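Local atomic coordinates of phosphoribosylformylglycinamidine synthase 2 (Thermus thermophilus, PDB entry 3VIU), a protein that is a PurM-like AIR synthase related protein that binds ADP and a magnesium ion. Residues P458-G461 with A462-A465; H464-A467 with E468-N472; V602-A605 with I606-L609. One frame throughout, in Å; residues are numbered along the deposited sequence.

Interaction 1 (P458-G461 with A462-A465); sequences PRLG and AMHA
The carbonyl oxygen of Leu460 takes the amide of His464, N to O 2.9 Å, and the same oxygen lies near the plane of the His464 ring at its edge, with CD2 3.3 Å from it. Its neighbours repeat the helical i to i+4 pattern: Ala462 N binds Pro458 O at 2.9 Å, Met463 N binds Arg459 O at 3.1 Å, and Ala465 N binds Gly461 O at 3.0 Å. Proline suits the start of helix 458-475, since its missing N-H costs no bond in the first turn.

Leu460 and His464 run side by side, pointing the same way. With CG anti to the backbone nitrogen (chi1 -176°), Leu460 lays its branch alongside the imidazole, and its CG comes within 3.6 Å of His464 CD2. Leu460 CD1 also reaches the methyl end of Met463, 4.4 Å from CE, a looser apolar touch made by a selenomethionine chain that bends at its last torsion. The far nitrogen of the imidazole, NE2, is bound to the carbonyl of Pro592.

Toward helix 495-515 the small Ala462 lets Leu508 come close, while Pro458, Arg459 and Met463 also meet that helix, Arg459 through a salt bridge with Glu503. Leu460 and His464 face loops instead, meeting His590, Pro591 and Pro658, so this first part of the helix is wedged between a neighbouring helix and loops from much later in the chain.

Interaction 2 (H464-A467 with E468-N472); sequences HALA and EACRN. With MG (magnesium ion), chain D.
The His464 imidazole and the Arg471 guanidinium share one water, which lies in the plane of each at the edge. It stands 2.9 Å from His464 ND1 and accepts from Arg471 NH1 at 2.8 Å, while donating to the carbonyl oxygen of His464 at 3.1 Å. One face of the guanidinium lies over the backbone, with Glu468 CA 3.6 Å above its plane toward the rim. Arg471 gets there because CG is anti to the backbone nitrogen (chi1 -169°) and the chain then bends at chi3, folding back along its own helix.

His464 O therefore has two donors, the water and the amide of Glu468, whose N lies 2.8 Å away. On another side of the helix, Leu466 CD2 is pressed tightly against Cys470 SG, and Ala465 and Ala469, small enough to let a strand come close, rest on Val541 and Val543 of strand 538-548.

Toward the C-terminal end, Asn472 OD1 binds magnesium at 2.6 Å, while its ND2 is held by Asp448. The extended Glu468 reaches the metal indirectly: its OE1 receives a bond from a water coordinated to magnesium.

Asp430 and Asp620 complete the protein share of the site. Arg471 also makes salt bridges with Glu599 and Asp620; its positive charge may offset part of the negative charge round the metal, and its bond to Asp620 is consistent with a second-shell role in holding that ligand.

Interaction 3 (V602-A605 with I606-L609); sequences VQEA and IRDL
Charged and polar side chains carry most of this turn, led by Arg607, whose NH2 lies 3.2 Å from Glu604 CG. The contact is with the aliphatic part of the glutamate: the carboxylate and guanidinium planes stand 70° apart, and Glu604 OE1 stays 4.3 Å from Arg607 NH2, beyond a salt bridge. A water joins the two instead, accepting from NH2 at 2.9 Å in the plane of the guanidinium and donating to OE1, though this second leg is unusually short. That carboxylate also has a direct partner one turn earlier, Lys600, while Arg607 NH1 is bound to Ser474 OG. A bend at chi3 (-58°) brings the guanidinium back over the preceding turn, so that the carbonyl oxygen of Gln603 and the CA of Glu604 lie over one face. Arginine suits the place because its long chain can cover a backbone turn and still offer N-H groups to water and a neighbouring helix. Asp608, whose carboxylate goes to Arg680, extends this polar side.

Backbone bonds underlie all of this: Ile606 N to Val602 O is 2.9 Å, Arg607 N to Gln603 O 3.1 Å, Asp608 N to Glu604 O 3.0 Å, and Leu609 N to Ala605 O 3.0 Å.

Apolar contacts fall elsewhere round the helix. Branched Val602 and Ile606 both pack on Val661, with Leu609 on Phe663 of the same strand 661-665. The small Ala605 meets Arg680 and Leu682.

The result is an amphipathic alpha-helix that packs on strand 661-665 on one side and on helix 458-475 and strand 479-488 on another, joining N-terminal and C-terminal AIR synthase related domains in a PurM-like alpha/beta protein.

Overall arrangement
All three contacts are local turns of helix, and none closes a long loop. Along the chain, helix 458-475 comes first: interaction 1 occupies its opening turns and interaction 2 follows directly, the two sharing His464 and Ala465, with centres 10 Å apart. Interaction 3 comes later in series, on helix 596-611, so nothing nests or crosses. The chain between passes through strands 479-488, 519-525 and 538-548 of one sheet before entering the next AIR synthase related domain. There Gln603 packs against Cys470 and Arg471, joining interactions 2 and 3 across the two domains, whereas interactions 1 and 3 stay about 8 Å apart at their nearest atoms.

Interaction 1 (P458-G461 with A462-A465)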
loop_
_atom_site.group_PDB
_atom_site.type_symbol
_atom_site.label_atom_id
_atom_site.label_comp_id
_atom_site.label_asym_id
_atom_site.label_seq_id
_atom_site.Cartn_x
_atom_site.Cartn_y
_atom_site.Cartn_z
ATOM N N PRO A 458 -2.404 -12.511 13.929
ATOM C CA PRO A 458 -2.572 -12.129 12.524
ATOM C C PRO A 458 -3.973 -11.663 12.106
ATOM O O PRO A 458 -4.116 -10.643 11.429
ATOM C CB PRO A 458 -2.084 -13.364 11.764
ATOM C CG PRO A 458 -2.213 -14.499 12.779
ATOM C CD PRO A 458 -1.783 -13.841 14.054
ATOM N N ARG A 459 -5.004 -12.387 12.510
ATOM C CA ARG A 459 -6.367 -12.001 12.150
ATOM C C ARG A 459 -6.728 -10.621 12.725
ATOM O O ARG A 459 -7.227 -9.754 12.006
ATOM C CB ARG A 459 -7.344 -13.051 12.664
ATOM C CG ARG A 459 -8.771 -12.902 12.198
ATOM C CD ARG A 459 -9.650 -13.792 13.052
ATOM N NE ARG A 459 -10.823 -14.272 12.337
ATOM C CZ ARG A 459 -10.908 -15.466 11.767
ATOM N NH1 ARG A 459 -9.892 -16.311 11.829
ATOM N NH2 ARG A 459 -12.016 -15.813 11.128
ATOM N N LEU A 460 -6.471 -10.416 14.017
ATOM C CA LEU A 460 -6.776 -9.137 14.649
ATOM C C LEU A 460 -5.871 -8.042 14.068
ATOM O O LEU A 460 -6.288 -6.891 13.922
ATOM C CB LEU A 460 -6.619 -9.243 16.175
ATOM C CG LEU A 460 -6.981 -8.023 17.028
ATOM C CD1 LEU A 460 -8.405 -7.585 16.740
ATOM C CD2 LEU A 460 -6.817 -8.359 18.506
ATOM N N GLY A 461 -4.645 -8.414 13.706
ATOM C CA GLY A 461 -3.726 -7.456 13.114
ATOM C C GLY A 461 -4.258 -6.919 11.786
ATOM O O GLY A 461 -4.213 -5.716 11.518
ATOM N N ALA A 462 -4.770 -7.822 10.952
ATOM C CA ALA A 462 -5.323 -7.450 9.654
ATOM C C ALA A 462 -6.532 -6.537 9.843
ATOM O O ALA A 462 -6.675 -5.536 9.144
ATOM C CB ALA A 462 -5.724 -8.696 8.882
HETATM N N MSE A 463 -7.396 -6.890 10.794
HETATM C CA MSE A 463 -8.587 -6.094 11.088
HETATM C C MSE A 463 -8.193 -4.693 11.530
HETATM O O MSE A 463 -8.793 -3.708 11.098
HETATM C CB MSE A 463 -9.418 -6.744 12.194
HETATM C CG MSE A 463 -10.310 -7.881 11.741
HETATM SE SE MSE A 463 -11.103 -8.774 13.275
HETATM C CE MSE A 463 -11.946 -7.247 14.111
ATOM N N HIS A 464 -7.190 -4.621 12.405
ATOM C CA HIS A 464 -6.702 -3.349 12.912
ATOM C C HIS A 464 -6.168 -2.478 11.792
ATOM O O HIS A 464 -6.383 -1.268 11.791
ATOM C CB HIS A 464 -5.606 -3.573 13.954
ATOM C CG HIS A 464 -6.101 -3.544 15.366
ATOM N ND1 HIS A 464 -6.557 -2.390 15.969
ATOM C CD2 HIS A 464 -6.230 -4.529 16.288
ATOM C CE1 HIS A 464 -6.946 -2.665 17.203
ATOM N NE2 HIS A 464 -6.758 -3.956 17.422
ATOM N N ALA A 465 -5.481 -3.097 10.833
ATOM C CA ALA A 465 -4.910 -2.374 9.694
ATOM C C ALA A 465 -5.965 -1.666 8.849
ATOM O O ALA A 465 -5.840 -0.471 8.573
ATOM C CB ALA A 465 -4.086 -3.326 8.822
#

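Interaction 2 (H464-A467 with E468-N472)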
loop_
_atom_site.group_PDB
_atom_site.type_symbol
_atom_site.label_atom_id
_atom_site.label_comp_id
_atom_site.label_asym_id
_atom_site.label_seq_id
_atom_site.Cartn_x
_atom_site.Cartn_y
_atom_site.Cartn_z
ATOM N N HIS A 464 -7.190 -4.621 12.405
ATOM C CA HIS A 464 -6.702 -3.349 12.912
ATOM C C HIS A 464 -6.168 -2.478 11.792
ATOM O O HIS A 464 -6.383 -1.268 11.791
ATOM C CB HIS A 464 -5.606 -3.573 13.954
ATOM C CG HIS A 464 -6.101 -3.544 15.366
ATOM N ND1 HIS A 464 -6.557 -2.390 15.969
ATOM C CD2 HIS A 464 -6.230 -4.529 16.288
ATOM C CE1 HIS A 464 -6.946 -2.665 17.203
ATOM N NE2 HIS A 464 -6.758 -3.956 17.422
ATOM N N ALA A 465 -5.481 -3.097 10.833
ATOM C CA ALA A 465 -4.910 -2.374 9.694
ATOM C C ALA A 465 -5.965 -1.666 8.849
ATOM O O ALA A 465 -5.840 -0.471 8.573
ATOM C CB ALA A 465 -4.086 -3.326 8.822
ATOM N N LEU A 466 -7.000 -2.396 8.435
ATOM C CA LEU A 466 -8.056 -1.795 7.630
ATOM C C LEU A 466 -8.791 -0.736 8.459
ATOM O O LEU A 466 -9.081 0.367 7.983
ATOM C CB LEU A 466 -9.054 -2.856 7.158
ATOM C CG LEU A 466 -9.622 -2.634 5.750
ATOM C CD1 LEU A 466 -10.745 -3.624 5.485
ATOM C CD2 LEU A 466 -10.117 -1.210 5.600
ATOM N N ALA A 467 -9.096 -1.080 9.704
ATOM C CA ALA A 467 -9.777 -0.155 10.597
ATOM C C ALA A 467 -8.981 1.150 10.708
ATOM O O ALA A 467 -9.508 2.229 10.430
ATOM C CB ALA A 467 -9.951 -0.793 11.979
ATOM N N GLU A 468 -7.707 1.045 11.085
ATOM C CA GLU A 468 -6.848 2.214 11.237
ATOM C C GLU A 468 -6.790 3.057 9.965
ATOM O O GLU A 468 -6.983 4.270 10.011
ATOM C CB GLU A 468 -5.428 1.797 11.637
ATOM C CG GLU A 468 -4.544 2.989 12.020
ATOM C CD GLU A 468 -3.169 2.586 12.546
ATOM O OE1 GLU A 468 -2.472 3.452 13.127
ATOM O OE2 GLU A 468 -2.774 1.412 12.376
ATOM N N ALA A 469 -6.524 2.420 8.830
ATOM C CA ALA A 469 -6.451 3.148 7.571
ATOM C C ALA A 469 -7.756 3.915 7.321
ATOM O O ALA A 469 -7.736 5.090 6.948
ATOM C CB ALA A 469 -6.170 2.186 6.423
ATOM N N CYS A 470 -8.890 3.259 7.533
ATOM C CA CYS A 470 -10.173 3.920 7.338
ATOM C C CYS A 470 -10.372 5.040 8.358
ATOM O O CYS A 470 -10.944 6.081 8.034
ATOM C CB CYS A 470 -11.312 2.914 7.453
ATOM S SG CYS A 470 -11.386 1.768 6.085
ATOM N N ARG A 471 -9.893 4.824 9.585
ATOM C CA ARG A 471 -10.023 5.818 10.637
ATOM C C ARG A 471 -9.218 7.062 10.274
ATOM O O ARG A 471 -9.685 8.189 10.447
ATOM C CB ARG A 471 -9.527 5.258 11.979
ATOM C CG ARG A 471 -9.864 6.141 13.189
ATOM C CD ARG A 471 -9.226 5.621 14.459
ATOM N NE ARG A 471 -9.470 4.191 14.630
ATOM C CZ ARG A 471 -8.512 3.276 14.752
ATOM N NH1 ARG A 471 -8.841 2.004 14.899
ATOM N NH2 ARG A 471 -7.228 3.629 14.730
ATOM N N ASN A 472 -8.010 6.851 9.759
ATOM C CA ASN A 472 -7.148 7.961 9.383
ATOM C C ASN A 472 -7.735 8.848 8.300
ATOM O O ASN A 472 -7.547 10.070 8.322
ATOM C CB ASN A 472 -5.782 7.449 8.950
ATOM C CG ASN A 472 -4.931 7.038 10.128
ATOM O OD1 ASN A 472 -4.814 7.786 11.099
ATOM N ND2 ASN A 472 -4.330 5.851 10.053
HETATM MG MG MG D . -3.049 8.316 12.910
HETATM O O HOH W 1 -6.813 0.099 14.559
HETATM O O HOH W 2 -3.604 5.998 13.586
HETATM O O HOH W 3 -2.527 8.702 15.367
#

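Interaction 3 (V602-A605 with I606-L609)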
loop_
_atom_site.group_PDB
_atom_site.type_symbol
_atom_site.label_atom_id
_atom_site.label_comp_id
_atom_site.label_asym_id
_atom_site.label_seq_id
_atom_site.Cartn_x
_atom_site.Cartn_y
_atom_site.Cartn_z
ATOM N N VAL A 602 -17.737 5.450 15.354
ATOM C CA VAL A 602 -16.804 6.534 15.649
ATOM C C VAL A 602 -16.362 7.227 14.358
ATOM O O VAL A 602 -16.275 8.459 14.308
ATOM C CB VAL A 602 -15.541 6.014 16.403
ATOM C CG1 VAL A 602 -14.503 7.119 16.506
ATOM C CG2 VAL A 602 -15.918 5.543 17.804
ATOM N N GLN A 603 -16.089 6.438 13.317
ATOM C CA GLN A 603 -15.657 6.989 12.033
ATOM C C GLN A 603 -16.736 7.880 11.421
ATOM O O GLN A 603 -16.439 8.917 10.827
ATOM C CB GLN A 603 -15.295 5.870 11.044
ATOM C CG GLN A 603 -14.142 4.977 11.487
ATOM C CD GLN A 603 -13.390 4.332 10.326
ATOM O OE1 GLN A 603 -12.532 3.483 10.535
ATOM N NE2 GLN A 603 -13.702 4.743 9.104
ATOM N N GLU A 604 -17.992 7.475 11.563
ATOM C CA GLU A 604 -19.087 8.265 11.026
ATOM C C GLU A 604 -19.344 9.462 11.919
ATOM O O GLU A 604 -19.748 10.522 11.441
ATOM C CB GLU A 604 -20.348 7.415 10.893
ATOM C CG GLU A 604 -20.227 6.384 9.787
ATOM C CD GLU A 604 -21.350 5.370 9.793
ATOM O OE1 GLU A 604 -21.289 4.412 8.985
ATOM O OE2 GLU A 604 -22.288 5.533 10.601
ATOM N N ALA A 605 -19.101 9.302 13.215
ATOM C CA ALA A 605 -19.305 10.412 14.129
ATOM C C ALA A 605 -18.285 11.510 13.832
ATOM O O ALA A 605 -18.631 12.694 13.787
ATOM C CB ALA A 605 -19.167 9.949 15.565
ATOM N N ILE A 606 -17.030 11.126 13.606
ATOM C CA ILE A 606 -16.010 12.130 13.337
ATOM C C ILE A 606 -16.195 12.801 11.976
ATOM O O ILE A 606 -15.952 14.000 11.838
ATOM C CB ILE A 606 -14.565 11.551 13.473
ATOM C CG1 ILE A 606 -13.557 12.698 13.480
ATOM C CG2 ILE A 606 -14.243 10.608 12.320
ATOM C CD1 ILE A 606 -13.904 13.811 14.435
ATOM N N ARG A 607 -16.631 12.047 10.972
ATOM C CA ARG A 607 -16.853 12.655 9.666
ATOM C C ARG A 607 -18.021 13.650 9.750
ATOM O O ARG A 607 -17.941 14.748 9.197
ATOM C CB ARG A 607 -17.134 11.593 8.588
ATOM C CG ARG A 607 -15.944 10.676 8.298
ATOM C CD ARG A 607 -16.089 9.929 6.961
ATOM N NE ARG A 607 -17.302 9.114 6.887
ATOM C CZ ARG A 607 -17.392 7.847 7.280
ATOM N NH1 ARG A 607 -16.334 7.218 7.781
ATOM N NH2 ARG A 607 -18.551 7.211 7.179
ATOM N N ASP A 608 -19.094 13.274 10.446
ATOM C CA ASP A 608 -20.248 14.160 10.595
ATOM C C ASP A 608 -19.828 15.453 11.263
ATOM O O ASP A 608 -20.136 16.549 10.788
ATOM C CB ASP A 608 -21.341 13.511 11.442
ATOM C CG ASP A 608 -22.106 12.459 10.686
ATOM O OD1 ASP A 608 -22.125 12.521 9.434
ATOM O OD2 ASP A 608 -22.698 11.571 11.334
ATOM N N LEU A 609 -19.128 15.294 12.380
ATOM C CA LEU A 609 -18.624 16.401 13.168
ATOM C C LEU A 609 -17.858 17.395 12.294
ATOM O O LEU A 609 -18.030 18.609 12.415
ATOM C CB LEU A 609 -17.718 15.839 14.268
ATOM C CG LEU A 609 -17.981 16.144 15.747
ATOM C CD1 LEU A 609 -19.461 16.282 16.042
ATOM C CD2 LEU A 609 -17.364 15.034 16.575
HETATM O O HOH W 4 -19.728 4.545 7.008
#